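Local coordinates for protein hydrazine synthase subunit gamma (Candidatus Kuenenia stuttgartiensis, PDB 5C2V) that catalyses, as part of the hydrazine synthase complex, the three-electron reduction of nitric oxide to hydroxylamine, the first half-reaction of hydrazine formation, at residues P102-G107 and E114-T119; A204-V209 and V253-T258. All blocks are in the same frame, centred on the assembly; numbering follows the deposited sequence.

Contact 1. Residues P102-G107 and E114-T119. With CA (calcium ion), chain T; HEC (heme c), chain V.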
loop_
_atom_site.group_PDB
_atom_site.type_symbol
_atom_site.label_atom_id
_atom_site.label_comp_id
_atom_site.label_asym_id
_atom_site.label_seq_id
_atom_site.Cartn_x
_atom_site.Cartn_y
_atom_site.Cartn_z
ATOM N N PRO C 102 -21.156 -39.200 -45.732
ATOM C CA PRO C 102 -21.350 -38.246 -44.634
ATOM C C PRO C 102 -20.126 -37.366 -44.414
ATOM O O PRO C 102 -19.100 -37.554 -45.068
ATOM C CB PRO C 102 -21.597 -39.154 -43.429
ATOM C CG PRO C 102 -20.811 -40.375 -43.736
ATOM C CD PRO C 102 -20.908 -40.563 -45.229
ATOM N N PHE C 103 -20.234 -36.430 -43.479
ATOM C CA PHE C 103 -19.241 -35.372 -43.348
ATOM C C PHE C 103 -18.301 -35.540 -42.155
ATOM O O PHE C 103 -18.328 -36.559 -41.462
ATOM C CB PHE C 103 -19.954 -34.022 -43.296
ATOM C CG PHE C 103 -20.957 -33.840 -44.403
ATOM C CD1 PHE C 103 -20.535 -33.684 -45.714
ATOM C CD2 PHE C 103 -22.316 -33.842 -44.138
ATOM C CE1 PHE C 103 -21.449 -33.525 -46.740
ATOM C CE2 PHE C 103 -23.236 -33.683 -45.161
ATOM C CZ PHE C 103 -22.801 -33.523 -46.462
ATOM N N ARG C 104 -17.474 -34.518 -41.941
ATOM C CA ARG C 104 -16.316 -34.558 -41.047
ATOM C C ARG C 104 -15.314 -35.643 -41.441
ATOM O O ARG C 104 -15.087 -35.890 -42.624
ATOM C CB ARG C 104 -16.755 -34.772 -39.594
ATOM C CG ARG C 104 -17.582 -33.644 -38.997
ATOM C CD ARG C 104 -16.882 -33.078 -37.774
ATOM N NE ARG C 104 -17.810 -32.599 -36.756
ATOM C CZ ARG C 104 -17.464 -32.355 -35.495
ATOM N NH1 ARG C 104 -16.212 -32.551 -35.102
ATOM N NH2 ARG C 104 -18.367 -31.922 -34.626
ATOM N N HIS C 105 -14.738 -36.304 -40.442
ATOM C CA HIS C 105 -13.669 -37.273 -40.670
ATOM C C HIS C 105 -14.062 -38.657 -40.176
ATOM O O HIS C 105 -14.141 -39.605 -40.956
ATOM C CB HIS C 105 -12.375 -36.824 -39.985
ATOM C CG HIS C 105 -11.544 -35.887 -40.808
ATOM N ND1 HIS C 105 -11.562 -34.521 -40.628
ATOM C CD2 HIS C 105 -10.667 -36.123 -41.810
ATOM C CE1 HIS C 105 -10.731 -33.955 -41.486
ATOM N NE2 HIS C 105 -10.176 -34.906 -42.215
ATOM N N GLU C 106 -14.282 -38.766 -38.869
ATOM C CA GLU C 106 -14.722 -40.014 -38.257
ATOM C C GLU C 106 -16.010 -40.502 -38.910
ATOM O O GLU C 106 -16.925 -39.717 -39.160
ATOM C CB GLU C 106 -14.922 -39.829 -36.753
ATOM C CG GLU C 106 -13.700 -39.271 -36.040
ATOM C CD GLU C 106 -13.884 -39.189 -34.539
ATOM O OE1 GLU C 106 -15.001 -39.472 -34.058
ATOM O OE2 GLU C 106 -12.911 -38.843 -33.839
ATOM N N GLY C 107 -16.071 -41.799 -39.191
ATOM C CA GLY C 107 -17.191 -42.367 -39.919
ATOM C C GLY C 107 -18.271 -42.961 -39.038
ATOM O O GLY C 107 -18.439 -42.562 -37.885
ATOM N N GLU C 114 -24.340 -39.713 -35.463
ATOM C CA GLU C 114 -24.281 -39.122 -36.801
ATOM C C GLU C 114 -24.267 -37.596 -36.741
ATOM O O GLU C 114 -24.833 -36.923 -37.603
ATOM C CB GLU C 114 -25.448 -39.612 -37.662
ATOM C CG GLU C 114 -25.447 -41.115 -37.890
ATOM C CD GLU C 114 -26.526 -41.561 -38.855
ATOM O OE1 GLU C 114 -27.117 -42.638 -38.630
ATOM O OE2 GLU C 114 -26.781 -40.836 -39.841
ATOM N N ILE C 115 -23.614 -37.062 -35.714
ATOM C CA ILE C 115 -23.455 -35.622 -35.556
ATOM C C ILE C 115 -21.977 -35.250 -35.618
ATOM O O ILE C 115 -21.542 -34.553 -36.535
ATOM C CB ILE C 115 -24.059 -35.122 -34.229
ATOM C CG1 ILE C 115 -25.559 -35.422 -34.179
ATOM C CG2 ILE C 115 -23.809 -33.630 -34.058
ATOM C CD1 ILE C 115 -26.235 -34.957 -32.907
ATOM N N VAL C 116 -21.209 -35.713 -34.637
ATOM C CA VAL C 116 -19.770 -35.480 -34.628
ATOM C C VAL C 116 -19.076 -36.307 -35.707
ATOM O O VAL C 116 -18.388 -35.764 -36.570
ATOM C CB VAL C 116 -19.155 -35.817 -33.257
ATOM C CG1 VAL C 116 -17.662 -35.521 -33.257
ATOM C CG2 VAL C 116 -19.859 -35.038 -32.157
ATOM N N GLY C 117 -19.260 -37.623 -35.654
ATOM C CA GLY C 117 -18.794 -38.496 -36.717
ATOM C C GLY C 117 -19.939 -38.870 -37.637
ATOM O O GLY C 117 -21.098 -38.813 -37.226
ATOM N N ALA C 118 -19.611 -39.281 -38.861
ATOM C CA ALA C 118 -20.609 -39.670 -39.861
ATOM C C ALA C 118 -21.753 -38.664 -39.939
ATOM O O ALA C 118 -22.925 -39.044 -39.929
ATOM C CB ALA C 118 -21.149 -41.059 -39.560
ATOM N N THR C 119 -21.405 -37.383 -39.999
ATOM C CA THR C 119 -22.394 -36.314 -39.940
ATOM C C THR C 119 -23.354 -36.390 -41.123
ATOM O O THR C 119 -22.932 -36.399 -42.279
ATOM C CB THR C 119 -21.718 -34.931 -39.912
ATOM O OG1 THR C 119 -20.650 -34.940 -38.957
ATOM C CG2 THR C 119 -22.719 -33.861 -39.529
HETATM CA CA CA T . -17.419 -37.707 -46.693
HETATM FE FE HEC V . -15.054 -26.157 -40.025
HETATM C CHA HEC V . -14.844 -29.515 -40.722
HETATM C CHB HEC V . -17.565 -25.849 -42.311
HETATM C CHC HEC V . -15.443 -22.841 -39.153
HETATM C CHD HEC V . -12.083 -26.232 -38.320
HETATM N NA HEC V . -16.054 -27.463 -41.264
HETATM C C1A HEC V . -15.762 -28.798 -41.458
HETATM C C2A HEC V . -16.574 -29.285 -42.562
HETATM C C3A HEC V . -17.329 -28.261 -42.993
HETATM C C4A HEC V . -17.012 -27.101 -42.186
HETATM C CMA HEC V . -18.365 -28.266 -44.141
HETATM C CAA HEC V . -16.566 -30.735 -43.107
HETATM C CBA HEC V . -16.104 -30.792 -44.562
HETATM C CGA HEC V . -16.150 -32.210 -45.068
HETATM O O1A HEC V . -16.429 -33.131 -44.259
HETATM O O2A HEC V . -15.905 -32.419 -46.286
HETATM N NB HEC V . -16.203 -24.579 -40.709
HETATM C C1B HEC V . -17.335 -24.775 -41.477
HETATM C C2B HEC V . -18.234 -23.663 -41.244
HETATM C C3B HEC V . -17.647 -22.827 -40.379
HETATM C C4B HEC V . -16.359 -23.389 -40.022
HETATM C CMB HEC V . -19.614 -23.490 -41.915
HETATM C CAB HEC V . -18.216 -21.499 -39.826
HETATM C CBB HEC V . -19.397 -21.763 -38.866
HETATM N NC HEC V . -13.954 -24.779 -38.952
HETATM C C1C HEC V . -14.313 -23.474 -38.681
HETATM C C2C HEC V . -13.378 -22.941 -37.711
HETATM C C3C HEC V . -12.379 -23.826 -37.590
HETATM C C4C HEC V . -12.766 -25.035 -38.296
HETATM C CMC HEC V . -13.330 -21.455 -37.287
HETATM C CAC HEC V . -11.107 -23.663 -36.725
HETATM C CBC HEC V . -11.478 -23.651 -35.225
HETATM N ND HEC V . -13.638 -27.635 -39.646
HETATM C C1D HEC V . -12.568 -27.445 -38.771
HETATM C C2D HEC V . -12.040 -28.739 -38.402
HETATM C C3D HEC V . -12.900 -29.764 -39.153
HETATM C C4D HEC V . -13.867 -28.988 -39.899
HETATM C CMD HEC V . -10.857 -29.027 -37.453
HETATM C CAD HEC V . -12.771 -31.299 -39.112
HETATM C CBD HEC V . -13.488 -31.813 -37.867
HETATM C CGD HEC V . -13.396 -33.314 -37.811
HETATM O O1D HEC V . -13.939 -33.917 -36.850
HETATM O O2D HEC V . -12.777 -33.905 -38.731
HETATM O O HOH W 1 -15.475 -36.504 -36.918
HETATM O O HOH W 2 -15.705 -37.804 -48.354
HETATM O O HOH W 3 -16.558 -35.594 -45.966
HETATM O O HOH W 4 -18.265 -39.814 -47.417
HETATM O O HOH W 5 -16.133 -26.917 -38.395
#
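Arg104 runs obliquely across Val116, whose CG1 methyl lies over one guanidinium face, offset toward the rim and 3.8 Å from NH1 of Arg104. Bends at chi2 (-121°) and chi3 (-148°) bring the guanidinium to a heme c propionate: its NH1 meets O1D of the heme from the guanidinium edge in a nearly straight hydrogen bond of 3.2 Å. Thr119 OG1 packs 3.3 Å from Arg104 CG and donates its own hydrogen to Ile115 O from above that carbonyl's plane. Two backbone bonds fasten the segments, Phe103 N to Thr119 O (3.0 Å) and Ala118 N to Glu106 O (2.7 Å), while Pro102 CG rests on Ala118 CB. One water accepts from Glu106 N and donates to Val116 O and to O1D of the heme. Farther out, Asp82 forms a salt bridge with Arg104 NH2, and the Glu106 carboxylate is held by His111 and Lys89. Pro102 O binds calcium at 2.3 Å, alongside Leu100 and Asp257. Ile115 and Val116 also pack on Val411 of the alpha subunit. The result is a buried, irregular loop pair in which 102-107 lines the propionate end of the pocket of the heme that appears to be the active-site one, and 114-119 backs it.

Contact 2. Residues A204-V209 and V253-T258; sequences AQTHDV and VKEFDT. With CA (calcium ion), chain T; HEC (heme c), chain B; BET (trimethyl glycine), chain X.
His207 sets one ring face against CAC of the thioether-linked heme c, offset toward the rim, while the CG2 methyl of Thr258 meets the ring edge in plane, 3.4 Å from His207 CD2. With chi1 at 83°, Thr258 CG2 lies anti to the carbonyl carbon and reaches the ring, while OG1, between the backbone N and the carbonyl carbon, bonds Ser202 and Asp203. The imidazole is held at both nitrogens: NE2 pairs with Asp203, and ND1 donates to O of a bound trimethyl glycine at 2.6 Å, almost straight at 173°. The second carboxylate oxygen of this ligand, OXT, accepts from Asp208 N, which holds the ligand beside the end of strand 206-207.

Three backbone bonds join the antiparallel segments: Thr258 N to Gln205 O, His207 N to Phe256 O and Phe256 N to His207 O. The Thr206 and Glu255 side chains cross at about a right angle, Thr206 CG2 lying 3.6 Å from Glu255 CB, and Glu255 CG packs on Asp208 CB. The two acids stand 4.4 Å apart at Asp208 OD2 and Glu255 OE2, a like-charge approach that Lys254 nearby may partly offset; their other oxygens bind Gly210 and Thr109. Asp257 OD2 coordinates calcium at 2.4 Å, and its OD1 takes a hydrogen from a water that also bonds Thr206 OG1.

Strands 206-207 and 256-257 thus form a two-stranded antiparallel sheet in the cytochrome c region, following helix 170-179 and preceding helix 301-312, with the His207 and Phe256 face on the heme and Phe256 stacked on His272.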
loop_
_atom_site.group_PDB
_atom_site.type_symbol
_atom_site.label_atom_id
_atom_site.label_comp_id
_atom_site.label_asym_id
_atom_site.label_seq_id
_atom_site.Cartn_x
_atom_site.Cartn_y
_atom_site.Cartn_z
ATOM N N ALA C 204 -16.905 -43.141 -50.262
ATOM C CA ALA C 204 -17.785 -42.530 -49.267
ATOM C C ALA C 204 -18.150 -43.514 -48.159
ATOM O O ALA C 204 -19.263 -43.486 -47.634
ATOM C CB ALA C 204 -19.045 -41.981 -49.930
ATOM N N GLN C 205 -17.205 -44.381 -47.808
ATOM C CA GLN C 205 -17.426 -45.371 -46.760
ATOM C C GLN C 205 -16.451 -45.184 -45.602
ATOM O O GLN C 205 -15.598 -44.296 -45.631
ATOM C CB GLN C 205 -17.298 -46.788 -47.323
ATOM C CG GLN C 205 -18.287 -47.113 -48.429
ATOM C CD GLN C 205 -18.143 -48.535 -48.936
ATOM O OE1 GLN C 205 -17.566 -49.391 -48.264
ATOM N NE2 GLN C 205 -18.666 -48.794 -50.130
ATOM N N THR C 206 -16.583 -46.031 -44.587
ATOM C CA THR C 206 -15.726 -45.967 -43.410
ATOM C C THR C 206 -14.765 -47.153 -43.380
ATOM O O THR C 206 -15.194 -48.306 -43.337
ATOM C CB THR C 206 -16.555 -45.945 -42.113
ATOM O OG1 THR C 206 -17.458 -44.832 -42.138
ATOM C CG2 THR C 206 -15.648 -45.824 -40.903
ATOM N N HIS C 207 -13.467 -46.866 -43.401
ATOM C CA HIS C 207 -12.453 -47.914 -43.468
ATOM C C HIS C 207 -11.424 -47.821 -42.344
ATOM O O HIS C 207 -11.220 -46.757 -41.760
ATOM C CB HIS C 207 -11.726 -47.862 -44.815
ATOM C CG HIS C 207 -12.587 -48.231 -45.982
ATOM N ND1 HIS C 207 -12.955 -49.530 -46.254
ATOM C CD2 HIS C 207 -13.147 -47.470 -46.951
ATOM C CE1 HIS C 207 -13.708 -49.554 -47.339
ATOM N NE2 HIS C 207 -13.840 -48.316 -47.782
ATOM N N ASP C 208 -10.775 -48.946 -42.051
ATOM C CA ASP C 208 -9.635 -48.946 -41.146
ATOM C C ASP C 208 -8.364 -49.048 -41.982
ATOM O O ASP C 208 -8.027 -50.114 -42.497
ATOM C CB ASP C 208 -9.737 -50.110 -40.152
ATOM C CG ASP C 208 -8.683 -50.053 -39.055
ATOM O OD1 ASP C 208 -7.595 -49.480 -39.273
ATOM O OD2 ASP C 208 -8.948 -50.594 -37.961
ATOM N N VAL C 209 -7.663 -47.927 -42.107
ATOM C CA VAL C 209 -6.417 -47.863 -42.861
ATOM C C VAL C 209 -5.185 -47.908 -41.961
ATOM O O VAL C 209 -4.059 -47.760 -42.435
ATOM C CB VAL C 209 -6.363 -46.606 -43.740
ATOM C CG1 VAL C 209 -7.179 -46.819 -45.001
ATOM C CG2 VAL C 209 -6.874 -45.405 -42.969
ATOM N N VAL C 253 -11.822 -43.269 -32.133
ATOM C CA VAL C 253 -12.205 -44.284 -33.113
ATOM C C VAL C 253 -11.014 -44.705 -33.973
ATOM O O VAL C 253 -10.072 -43.934 -34.165
ATOM C CB VAL C 253 -13.336 -43.789 -34.043
ATOM C CG1 VAL C 253 -14.593 -43.469 -33.247
ATOM C CG2 VAL C 253 -12.878 -42.579 -34.841
ATOM N N LYS C 254 -11.049 -45.938 -34.468
ATOM C CA LYS C 254 -9.986 -46.446 -35.332
ATOM C C LYS C 254 -10.272 -46.286 -36.825
ATOM O O LYS C 254 -9.381 -46.477 -37.652
ATOM C CB LYS C 254 -9.727 -47.923 -35.030
ATOM C CG LYS C 254 -9.578 -48.240 -33.557
ATOM C CD LYS C 254 -9.344 -49.724 -33.343
ATOM C CE LYS C 254 -9.183 -50.046 -31.869
ATOM N NZ LYS C 254 -8.877 -51.486 -31.650
ATOM N N GLU C 255 -11.506 -45.929 -37.172
ATOM C CA GLU C 255 -11.917 -45.917 -38.575
ATOM C C GLU C 255 -12.442 -44.552 -39.010
ATOM O O GLU C 255 -13.008 -43.813 -38.205
ATOM C CB GLU C 255 -12.977 -46.992 -38.824
ATOM C CG GLU C 255 -12.510 -48.404 -38.511
ATOM C CD GLU C 255 -13.549 -49.452 -38.858
ATOM O OE1 GLU C 255 -14.682 -49.070 -39.219
ATOM O OE2 GLU C 255 -13.232 -50.656 -38.772
ATOM N N PHE C 256 -12.257 -44.224 -40.286
ATOM C CA PHE C 256 -12.576 -42.886 -40.774
ATOM C C PHE C 256 -13.231 -42.874 -42.155
ATOM O O PHE C 256 -13.008 -43.765 -42.973
ATOM C CB PHE C 256 -11.308 -42.029 -40.807
ATOM C CG PHE C 256 -10.512 -42.081 -39.536
ATOM C CD1 PHE C 256 -10.853 -41.286 -38.455
ATOM C CD2 PHE C 256 -9.426 -42.934 -39.419
ATOM C CE1 PHE C 256 -10.125 -41.338 -37.282
ATOM C CE2 PHE C 256 -8.694 -42.990 -38.249
ATOM C CZ PHE C 256 -9.044 -42.191 -37.180
ATOM N N ASP C 257 -14.038 -41.845 -42.397
ATOM C CA ASP C 257 -14.660 -41.622 -43.696
ATOM C C ASP C 257 -13.618 -41.179 -44.721
ATOM O O ASP C 257 -12.869 -40.230 -44.486
ATOM C CB ASP C 257 -15.778 -40.580 -43.569
ATOM C CG ASP C 257 -16.240 -40.045 -44.910
ATOM O OD1 ASP C 257 -16.901 -40.797 -45.658
ATOM O OD2 ASP C 257 -15.957 -38.864 -45.207
ATOM N N THR C 258 -13.570 -41.873 -45.855
ATOM C CA THR C 258 -12.563 -41.599 -46.878
ATOM C C THR C 258 -12.833 -40.292 -47.614
ATOM O O THR C 258 -13.926 -40.082 -48.140
ATOM C CB THR C 258 -12.482 -42.736 -47.914
ATOM O OG1 THR C 258 -13.508 -42.563 -48.899
ATOM C CG2 THR C 258 -12.641 -44.086 -47.241
HETATM CA CA CA T . -17.419 -37.707 -46.693
HETATM FE FE HEC B . -6.596 -43.672 -49.307
HETATM C CHA HEC B . -6.920 -40.971 -47.209
HETATM C CHB HEC B . -4.432 -41.895 -51.273
HETATM C CHC HEC B . -5.712 -46.567 -50.958
HETATM C CHD HEC B . -9.013 -45.378 -47.608
HETATM N NA HEC B . -5.800 -41.787 -49.239
HETATM C C1A HEC B . -6.109 -40.809 -48.312
HETATM C C2A HEC B . -5.426 -39.592 -48.707
HETATM C C3A HEC B . -4.742 -39.845 -49.826
HETATM C C4A HEC B . -4.959 -41.232 -50.186
HETATM C CMA HEC B . -3.870 -38.833 -50.603
HETATM C CAA HEC B . -5.487 -38.237 -47.968
HETATM C CBA HEC B . -6.887 -37.646 -48.098
HETATM C CGA HEC B . -7.023 -36.450 -47.191
HETATM O O1A HEC B . -7.996 -35.673 -47.364
HETATM O O2A HEC B . -6.154 -36.272 -46.300
HETATM N NB HEC B . -5.361 -44.136 -50.891
HETATM C C1B HEC B . -4.445 -43.262 -51.449
HETATM C C2B HEC B . -3.507 -44.037 -52.235
HETATM C C3B HEC B . -3.865 -45.327 -52.153
HETATM C C4B HEC B . -5.036 -45.415 -51.301
HETATM C CMB HEC B . -2.323 -43.447 -53.033
HETATM C CAB HEC B . -3.165 -46.533 -52.823
HETATM C CBB HEC B . -1.797 -46.800 -52.157
HETATM N NC HEC B . -7.242 -45.615 -49.290
HETATM C C1C HEC B . -6.743 -46.658 -50.046
HETATM C C2C HEC B . -7.413 -47.873 -49.623
HETATM C C3C HEC B . -8.400 -47.526 -48.788
HETATM C C4C HEC B . -8.261 -46.110 -48.501
HETATM C CMC HEC B . -7.262 -49.241 -50.324
HETATM C CAC HEC B . -9.429 -48.473 -48.127
HETATM C CBC HEC B . -8.729 -49.434 -47.140
HETATM N ND HEC B . -7.840 -43.212 -47.691
HETATM C C1D HEC B . -8.655 -44.159 -47.074
HETATM C C2D HEC B . -9.059 -43.655 -45.779
HETATM C C3D HEC B . -8.403 -42.271 -45.661
HETATM C C4D HEC B . -7.666 -42.087 -46.891
HETATM C CMD HEC B . -9.964 -44.359 -44.744
HETATM C CAD HEC B . -8.490 -41.282 -44.478
HETATM C CBD HEC B . -7.785 -41.883 -43.267
HETATM C CGD HEC B . -7.591 -40.826 -42.215
HETATM O O1D HEC B . -6.971 -41.132 -41.163
HETATM O O2D HEC B . -8.054 -39.676 -42.429
HETATM N N BET X . -10.395 -54.108 -44.310
HETATM C CA BET X . -10.221 -52.638 -43.936
HETATM C C BET X . -11.668 -51.898 -43.883
HETATM O O BET X . -12.164 -51.632 -45.002
HETATM O OXT BET X . -12.083 -51.683 -42.715
HETATM C C1 BET X . -11.631 -54.694 -43.645
HETATM C C2 BET X . -9.184 -54.919 -43.847
HETATM C C3 BET X . -10.594 -54.264 -45.809
HETATM O O HOH W 6 -18.132 -42.836 -44.378
HETATM O O HOH W 4 -18.265 -39.814 -47.417
HETATM O O HOH W 2 -15.705 -37.804 -48.354
HETATM O O HOH W 3 -16.558 -35.594 -45.966
#

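From the N terminus, the chain first closes a short loop at contact 1, where only six residues part the two segments between strand 89-90 and helix 123-126. Contact 2 opens later, in the cytochrome c region, and closes a longer excursion of 43 residues that includes helix 229-234. The two are in series, neither nesting nor crossing, yet their centres lie 10 Å apart. They meet directly: His105 O probably accepts from Asp257 N at 2.7 Å, Glu106 packs on Val253, and Gly107 on Thr206. A calcium ion also bridges 102-107 and 253-258, so together the contacts join the surroundings of the two hemes.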